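PDB 2R5O: putative ATP binding component of ABC-transporter, which is the probable ATP-hydrolysing component of an O-antigen exporter, represented here by its C-terminal, immunoglobulin-type domain, which binds the exported polysaccharide. Local coordinates for residues D24-V29 and G121-F126; F84-P89 and G148-D153; F100-N105 and F128-D133. All coordinates share one frame; numbering follows the deposited sequence.

Contact 1 of 3, residues D24-V29 and G121-F126; sequences DEIEDV and GDVRVF
I26 and V123 meet through one methyl each. CG2 of I26 lies 3.8 Å from CG2 of V123, and the two side chains cross at about a right angle. The torsion of I26 explains which branch is used. With chi1 at 66°, the longer arm, CG1, is tucked between the backbone N and the carbonyl carbon, and CG2 is left to reach V123. V123 is extended, with CG1 opposite the backbone N at chi1 -179°. Its CG2 stands beside that N and turns to the isoleucine. The other methyl, CG1 of V123, lies 4.5 Å from the carbonyl O of E25. That oxygen accepts a hydrogen bond from K77, on the next strand, whose side chain also touches V123. L23 packs on V123 and V125 as well.

The next residue, R124, sends its side chain to the other face of the strand. NH2 of R124 forms a 2.8 Å salt bridge with OD2 of D122. The approach is from above the carboxylate plane, 36° out of it, so the bond is not a flat one. OD2 of D122 also accepts from S119 N, and NH1 of R124 bonds to S117 O. The arginine thus ties the start of strand 123-131 to the segment around 116-118.

The contact is small and lies at the surface. V123 and V125 face outward, while F126 turns into the interior. The segment 24-29 is irregular and runs over the outer face of a four-stranded antiparallel sheet, one layer of an immunoglobulin-type beta sandwich.

Contact 2 of 3, residues F84-P89 and G148-D153; sequences FDCVVP and GNPQTD
C86 and G148 are joined by a backbone hydrogen bond. G148 N donates to C86 O over 2.9 Å, with an N-H...O angle of 162°. The donor lies nearly in line with the C=O bond. This bond comes at the end of the pairing between strands 84-95 and 137-147, where V88 still bonds to S146. The chain turns a corner on both sides of the contact, at D85 and at G148.

A second polar approach involves the thiol. SG of C86 sits 3.2 Å from G148 O. The side chain is extended, with SG opposite the backbone N (chi1 -177°), and this brings the sulfur end-on to the glycine carbonyl oxygen.

The apolar contacts are light and all fall on the ring of P150. SG of C86 is 4.4 Å from CD of P150. Farther along the strand, CG2 of V88 is 4.4 Å from CG of P150. F107, from helix 106-109, also packs on the proline.

Within the turn, backbone bonds hold the loop closed. N149 O accepts from both T152 N and D153 N, the latter at 2.9 Å, and N149 N donates to D153 O. T152 and D153 together face N149 in a classic beta bulge.

The chemistry is thus mainly backbone. One nearly straight bond sets the loop against the strand, and the proline ring adds a loose apolar edge. Side-chain polar groups contribute little that is certain to this junction.

Contact 3 of 3, residues F100-N105 and F128-D133; sequences FLYGTN and FSLPVD. With NA (sodium ion), chain G.
The phenol oxygen of Y102, whose ring touches L130, is gripped by a sodium ion and a backbone amide. Y102 OH lies 2.7 Å from the sodium, which sits at the ring edge, in its plane. The amide is S182 N of the second subunit. D179 OD1 of that subunit binds the ion, and two waters complete the four ligands. One of these waters lies 2.7 Å from T104 OG1, making T104 second-shell.

The rest of the contact is apolar. CG of Y102 is anti to the backbone N (chi1 176°), sending the ring to L130 and the ion. CE2 of Y102 is 4.2 Å from CD2 of L130, and the two side chains run past each other in opposite directions. T104 and F128 pass likewise, CG2 of T104 4.0 Å from CE1 of F128. The edge of the F128 ring meets the backbone, with CE1 of F128 3.9 Å from the carbonyl carbon of N105. F184 of the second subunit packs edge-to-face with F128.

Strands 100-105 and 128-131 lie in different sheets and face each other across the core. Their axes come within 10.0 Å and their directions differ by 150°. Strand 100-105 pairs with 84-95, and 123-131 pairs with 71-80. N105 N-caps helix 106-109, its OD1 accepting from L108 N. F128 and S129 pair antiparallel with a strand of the second subunit, so the sheet continues across the interface.

How the contacts relate
Along the chain, contact 3 is nested within contact 2, and contact 1 crosses both. Contacts 1 and 2 have centres about 19 Å apart. The centres of contacts 2 and 3 are about 20 Å apart. Contacts 1 and 3 share strand 123-131, with centres about 23 Å apart. Contacts 2 and 3 use neighbouring strands, 84-95 and 100-105, of the opposing sheet, and P89 touches N105 and F128. Contacts 1 and 2 touch across the sandwich, where CG of F126 lies 3.7 Å from CG of P89. F126, P89 and F128, one from each contact, all pack on F184 of the second subunit. The partner chain thus completes the core between the sheets, in keeping with a domain-swapped dimer.

Contact 1 of 3, residues D24-V29 and G121-F126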
# COMPACT_ATOMS: atom_id res chain seq x y z
N ASP A 24 -32.44 -9.86 -12.02
CA ASP A 24 -33.82 -10.31 -11.85
C ASP A 24 -34.02 -11.21 -10.62
O ASP A 24 -35.10 -11.79 -10.47
CB ASP A 24 -34.29 -11.03 -13.11
CG ASP A 24 -34.25 -10.15 -14.36
OD1 ASP A 24 -34.15 -10.80 -15.56
OD2 ASP A 24 -34.30 -8.81 -14.15
N GLU A 25 -33.01 -11.34 -9.78
CA GLU A 25 -33.08 -12.13 -8.55
C GLU A 25 -32.77 -11.26 -7.35
O GLU A 25 -31.74 -10.54 -7.33
CB GLU A 25 -32.10 -13.30 -8.63
CG GLU A 25 -32.44 -14.25 -9.78
CD GLU A 25 -31.49 -15.43 -9.92
OE1 GLU A 25 -31.77 -16.32 -10.75
OE2 GLU A 25 -30.46 -15.47 -9.22
N ILE A 26 -33.64 -11.30 -6.34
CA ILE A 26 -33.47 -10.45 -5.16
C ILE A 26 -33.22 -11.20 -3.85
O ILE A 26 -33.16 -10.57 -2.80
CB ILE A 26 -34.66 -9.47 -4.96
CG1 ILE A 26 -35.96 -10.22 -4.64
CG2 ILE A 26 -34.82 -8.59 -6.19
CD1 ILE A 26 -37.01 -9.32 -4.01
N GLU A 27 -33.03 -12.52 -3.91
CA GLU A 27 -32.77 -13.33 -2.72
C GLU A 27 -31.41 -12.95 -2.15
O GLU A 27 -30.48 -12.70 -2.90
CB GLU A 27 -32.76 -14.82 -3.07
CG GLU A 27 -32.60 -15.78 -1.89
CD GLU A 27 -32.51 -17.24 -2.32
OE1 GLU A 27 -32.18 -18.08 -1.46
OE2 GLU A 27 -32.74 -17.54 -3.52
N ASP A 28 -31.30 -12.91 -0.82
CA ASP A 28 -30.03 -12.57 -0.16
C ASP A 28 -29.17 -13.84 -0.09
O ASP A 28 -29.30 -14.65 0.84
CB ASP A 28 -30.33 -11.96 1.23
CG ASP A 28 -29.11 -11.42 1.91
OD1 ASP A 28 -27.98 -11.73 1.50
OD2 ASP A 28 -29.28 -10.69 2.90
N VAL A 29 -28.35 -14.04 -1.13
CA VAL A 29 -27.49 -15.21 -1.25
C VAL A 29 -26.01 -14.93 -0.92
O VAL A 29 -25.15 -15.77 -1.10
CB VAL A 29 -27.61 -15.83 -2.66
CG1 VAL A 29 -29.05 -16.25 -2.92
CG2 VAL A 29 -27.15 -14.91 -3.73
N GLY A 121 -37.42 -0.72 -5.69
CA GLY A 121 -37.40 -2.00 -6.40
C GLY A 121 -36.19 -2.24 -7.28
O GLY A 121 -35.98 -3.37 -7.73
N ASP A 122 -35.40 -1.21 -7.54
CA ASP A 122 -34.26 -1.37 -8.42
C ASP A 122 -33.22 -2.34 -7.83
O ASP A 122 -32.99 -2.38 -6.62
CB ASP A 122 -33.56 -0.03 -8.67
CG ASP A 122 -34.27 0.85 -9.67
OD1 ASP A 122 -35.31 0.44 -10.24
OD2 ASP A 122 -33.74 1.97 -9.88
N VAL A 123 -32.57 -3.07 -8.73
CA VAL A 123 -31.45 -3.96 -8.40
C VAL A 123 -30.27 -3.43 -9.19
O VAL A 123 -30.38 -3.22 -10.40
CB VAL A 123 -31.76 -5.42 -8.78
CG1 VAL A 123 -30.60 -6.34 -8.42
CG2 VAL A 123 -33.03 -5.86 -8.09
N ARG A 124 -29.16 -3.17 -8.51
CA ARG A 124 -27.97 -2.59 -9.15
C ARG A 124 -26.73 -3.35 -8.72
O ARG A 124 -26.65 -3.84 -7.61
CB ARG A 124 -27.79 -1.13 -8.74
CG ARG A 124 -28.95 -0.22 -9.01
CD ARG A 124 -29.10 0.11 -10.47
NE ARG A 124 -30.25 0.99 -10.68
CZ ARG A 124 -30.21 2.32 -10.69
NH1 ARG A 124 -29.07 2.98 -10.50
NH2 ARG A 124 -31.33 2.99 -10.88
N VAL A 125 -25.75 -3.38 -9.61
CA VAL A 125 -24.45 -3.93 -9.30
C VAL A 125 -23.44 -2.79 -9.36
O VAL A 125 -23.46 -1.93 -10.25
CB VAL A 125 -24.08 -5.04 -10.30
CG1 VAL A 125 -22.66 -5.51 -10.07
CG2 VAL A 125 -25.07 -6.19 -10.17
N PHE A 126 -22.53 -2.80 -8.39
CA PHE A 126 -21.45 -1.82 -8.29
C PHE A 126 -20.13 -2.53 -8.23
O PHE A 126 -20.01 -3.56 -7.56
CB PHE A 126 -21.65 -0.99 -7.02
CG PHE A 126 -23.01 -0.34 -6.94
CD1 PHE A 126 -23.40 0.63 -7.86
CD2 PHE A 126 -23.92 -0.75 -6.00
CE1 PHE A 126 -24.67 1.22 -7.77
CE2 PHE A 126 -25.18 -0.16 -5.89
CZ PHE A 126 -25.54 0.82 -6.77

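Contact 2 of 3, residues F84-P89 and G148-D153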
# COMPACT_ATOMS: atom_id res chain seq x y z
N PHE A 84 -34.00 6.69 -3.85
CA PHE A 84 -32.95 7.49 -3.25
C PHE A 84 -32.31 8.34 -4.35
O PHE A 84 -32.03 7.84 -5.44
CB PHE A 84 -31.86 6.60 -2.64
CG PHE A 84 -32.31 5.76 -1.47
CD1 PHE A 84 -32.30 6.29 -0.18
CD2 PHE A 84 -32.67 4.43 -1.64
CE1 PHE A 84 -32.67 5.50 0.91
CE2 PHE A 84 -33.05 3.65 -0.56
CZ PHE A 84 -33.06 4.19 0.71
N ASP A 85 -32.00 9.60 -4.03
CA ASP A 85 -31.33 10.49 -4.98
C ASP A 85 -29.83 10.24 -5.16
O ASP A 85 -29.27 10.52 -6.23
CB ASP A 85 -31.55 11.96 -4.59
CG ASP A 85 -33.00 12.38 -4.64
OD1 ASP A 85 -33.77 11.83 -5.46
OD2 ASP A 85 -33.37 13.27 -3.85
N CYS A 86 -29.16 9.74 -4.11
CA CYS A 86 -27.71 9.61 -4.11
C CYS A 86 -27.25 8.43 -3.26
O CYS A 86 -27.13 8.54 -2.04
CB CYS A 86 -27.06 10.91 -3.63
SG CYS A 86 -25.24 10.92 -3.65
N VAL A 87 -27.02 7.29 -3.90
CA VAL A 87 -26.61 6.09 -3.18
C VAL A 87 -25.09 5.95 -3.35
O VAL A 87 -24.54 6.28 -4.40
CB VAL A 87 -27.36 4.82 -3.59
CG1 VAL A 87 -28.87 5.05 -3.43
CG2 VAL A 87 -27.07 4.40 -5.04
N VAL A 88 -24.45 5.45 -2.30
CA VAL A 88 -23.01 5.48 -2.20
C VAL A 88 -22.54 4.13 -1.68
O VAL A 88 -22.55 3.86 -0.47
CB VAL A 88 -22.57 6.59 -1.24
CG1 VAL A 88 -21.07 6.61 -1.10
CG2 VAL A 88 -23.06 7.96 -1.75
N PRO A 89 -22.17 3.22 -2.59
CA PRO A 89 -21.54 1.97 -2.20
C PRO A 89 -20.12 2.20 -1.73
O PRO A 89 -19.47 3.14 -2.18
CB PRO A 89 -21.55 1.14 -3.47
CG PRO A 89 -21.60 2.14 -4.55
CD PRO A 89 -22.37 3.32 -4.05
N GLY A 148 -27.28 9.56 0.69
CA GLY A 148 -27.37 10.95 1.13
C GLY A 148 -26.27 11.82 0.56
O GLY A 148 -25.89 11.66 -0.60
N ASN A 149 -25.79 12.76 1.37
CA ASN A 149 -24.67 13.64 1.01
C ASN A 149 -23.40 13.07 1.64
O ASN A 149 -23.27 13.06 2.85
CB ASN A 149 -24.93 15.06 1.55
CG ASN A 149 -26.27 15.64 1.07
OD1 ASN A 149 -27.02 16.23 1.85
ND2 ASN A 149 -26.56 15.48 -0.22
N PRO A 150 -22.47 12.52 0.83
CA PRO A 150 -21.35 11.73 1.41
C PRO A 150 -20.46 12.42 2.47
O PRO A 150 -19.95 11.78 3.40
CB PRO A 150 -20.55 11.28 0.18
CG PRO A 150 -21.20 11.92 -1.03
CD PRO A 150 -22.48 12.55 -0.64
N GLN A 151 -20.31 13.71 2.34
CA GLN A 151 -19.43 14.48 3.22
C GLN A 151 -20.03 14.76 4.59
O GLN A 151 -19.32 14.99 5.56
CB GLN A 151 -19.09 15.81 2.52
CG GLN A 151 -18.37 15.64 1.16
CD GLN A 151 -18.64 16.78 0.19
OE1 GLN A 151 -18.79 17.93 0.60
NE2 GLN A 151 -18.74 16.47 -1.10
N THR A 152 -21.36 14.82 4.66
CA THR A 152 -22.02 15.50 5.76
C THR A 152 -23.27 14.81 6.28
O THR A 152 -23.68 15.07 7.40
CB THR A 152 -22.43 16.92 5.33
OG1 THR A 152 -23.23 16.84 4.15
CG2 THR A 152 -21.19 17.76 5.02
N ASP A 153 -23.94 13.97 5.48
CA ASP A 153 -25.26 13.46 5.89
C ASP A 153 -25.60 12.21 5.10
O ASP A 153 -26.35 12.27 4.13
CB ASP A 153 -26.33 14.52 5.67
CG ASP A 153 -27.69 14.13 6.20
OD1 ASP A 153 -27.82 13.04 6.81
OD2 ASP A 153 -28.64 14.93 6.03

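Contact 3 of 3, residues F100-N105 and F128-D133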
# COMPACT_ATOMS: atom_id res chain seq x y z
N PHE A 100 -6.51 -0.80 9.54
CA PHE A 100 -7.35 -0.34 8.45
C PHE A 100 -6.43 -0.01 7.31
O PHE A 100 -5.68 0.96 7.35
CB PHE A 100 -8.14 0.89 8.95
CG PHE A 100 -9.15 1.47 8.01
CD1 PHE A 100 -9.57 2.75 8.26
CD2 PHE A 100 -9.69 0.78 6.94
CE1 PHE A 100 -10.49 3.35 7.44
CE2 PHE A 100 -10.62 1.38 6.13
CZ PHE A 100 -11.02 2.65 6.39
N LEU A 101 -6.48 -0.84 6.27
CA LEU A 101 -5.56 -0.72 5.13
C LEU A 101 -6.06 0.24 4.07
O LEU A 101 -5.29 1.07 3.57
CB LEU A 101 -5.27 -2.07 4.50
CG LEU A 101 -4.53 -3.04 5.41
CD1 LEU A 101 -4.57 -4.45 4.80
CD2 LEU A 101 -3.12 -2.57 5.61
N TYR A 102 -7.33 0.13 3.69
CA TYR A 102 -7.88 0.97 2.62
C TYR A 102 -9.38 1.00 2.71
O TYR A 102 -9.99 -0.02 2.98
CB TYR A 102 -7.50 0.41 1.26
CG TYR A 102 -8.07 1.15 0.06
CD1 TYR A 102 -7.71 2.45 -0.20
CD2 TYR A 102 -8.98 0.53 -0.81
CE1 TYR A 102 -8.17 3.12 -1.29
CE2 TYR A 102 -9.46 1.20 -1.93
CZ TYR A 102 -9.04 2.50 -2.19
OH TYR A 102 -9.48 3.14 -3.32
N GLY A 103 -9.96 2.16 2.51
CA GLY A 103 -11.39 2.30 2.35
C GLY A 103 -11.71 3.37 1.36
O GLY A 103 -10.97 4.35 1.22
N THR A 104 -12.82 3.19 0.67
CA THR A 104 -13.31 4.18 -0.27
C THR A 104 -14.78 3.96 -0.50
O THR A 104 -15.40 3.04 0.03
CB THR A 104 -12.50 4.14 -1.59
OG1 THR A 104 -12.82 5.30 -2.38
CG2 THR A 104 -12.75 2.87 -2.39
N ASN A 105 -15.35 4.84 -1.30
CA ASN A 105 -16.73 4.69 -1.73
C ASN A 105 -16.85 5.26 -3.13
O ASN A 105 -15.88 5.75 -3.69
CB ASN A 105 -17.69 5.29 -0.70
CG ASN A 105 -17.57 6.77 -0.56
OD1 ASN A 105 -17.31 7.50 -1.50
ND2 ASN A 105 -17.84 7.25 0.67
N PHE A 128 -15.87 -2.20 -7.71
CA PHE A 128 -14.62 -1.53 -7.33
C PHE A 128 -13.49 -2.40 -7.89
O PHE A 128 -13.43 -3.59 -7.58
CB PHE A 128 -14.48 -1.44 -5.81
CG PHE A 128 -15.47 -0.50 -5.18
CD1 PHE A 128 -15.12 0.81 -4.97
CD2 PHE A 128 -16.72 -0.93 -4.80
CE1 PHE A 128 -16.00 1.69 -4.40
CE2 PHE A 128 -17.62 -0.05 -4.23
CZ PHE A 128 -17.26 1.24 -4.04
N SER A 129 -12.61 -1.83 -8.68
CA SER A 129 -11.51 -2.57 -9.28
C SER A 129 -10.21 -1.95 -8.79
O SER A 129 -10.01 -0.75 -8.95
CB SER A 129 -11.57 -2.53 -10.81
OG SER A 129 -12.76 -3.09 -11.30
N LEU A 130 -9.32 -2.75 -8.24
CA LEU A 130 -8.10 -2.23 -7.66
C LEU A 130 -7.02 -3.29 -7.67
O LEU A 130 -7.31 -4.48 -7.65
CB LEU A 130 -8.35 -1.70 -6.24
CG LEU A 130 -8.89 -2.75 -5.26
CD1 LEU A 130 -7.78 -3.40 -4.47
CD2 LEU A 130 -9.95 -2.16 -4.32
N PRO A 131 -5.76 -2.83 -7.71
CA PRO A 131 -4.63 -3.73 -7.62
C PRO A 131 -4.41 -4.10 -6.15
O PRO A 131 -4.31 -3.23 -5.29
CB PRO A 131 -3.48 -2.89 -8.18
CG PRO A 131 -3.81 -1.53 -7.80
CD PRO A 131 -5.31 -1.43 -7.86
N VAL A 132 -4.33 -5.38 -5.87
CA VAL A 132 -4.26 -5.82 -4.49
C VAL A 132 -2.78 -5.74 -4.04
O VAL A 132 -2.05 -6.75 -3.98
CB VAL A 132 -4.90 -7.19 -4.31
CG1 VAL A 132 -4.88 -7.60 -2.84
CG2 VAL A 132 -6.36 -7.16 -4.84
N ASP A 133 -2.36 -4.52 -3.74
CA ASP A 133 -0.94 -4.17 -3.46
C ASP A 133 -0.61 -4.43 -1.95
O ASP A 133 -0.34 -3.51 -1.18
CB ASP A 133 -0.67 -2.70 -3.87
CG ASP A 133 -0.63 -2.48 -5.38
OD1 ASP A 133 -0.55 -3.44 -6.15
OD2 ASP A 133 -0.68 -1.30 -5.82
NA NA G . -8.64 5.61 -3.82
O HOH W 1 -10.70 6.89 -2.54
O HOH W 2 -9.34 5.85 -6.41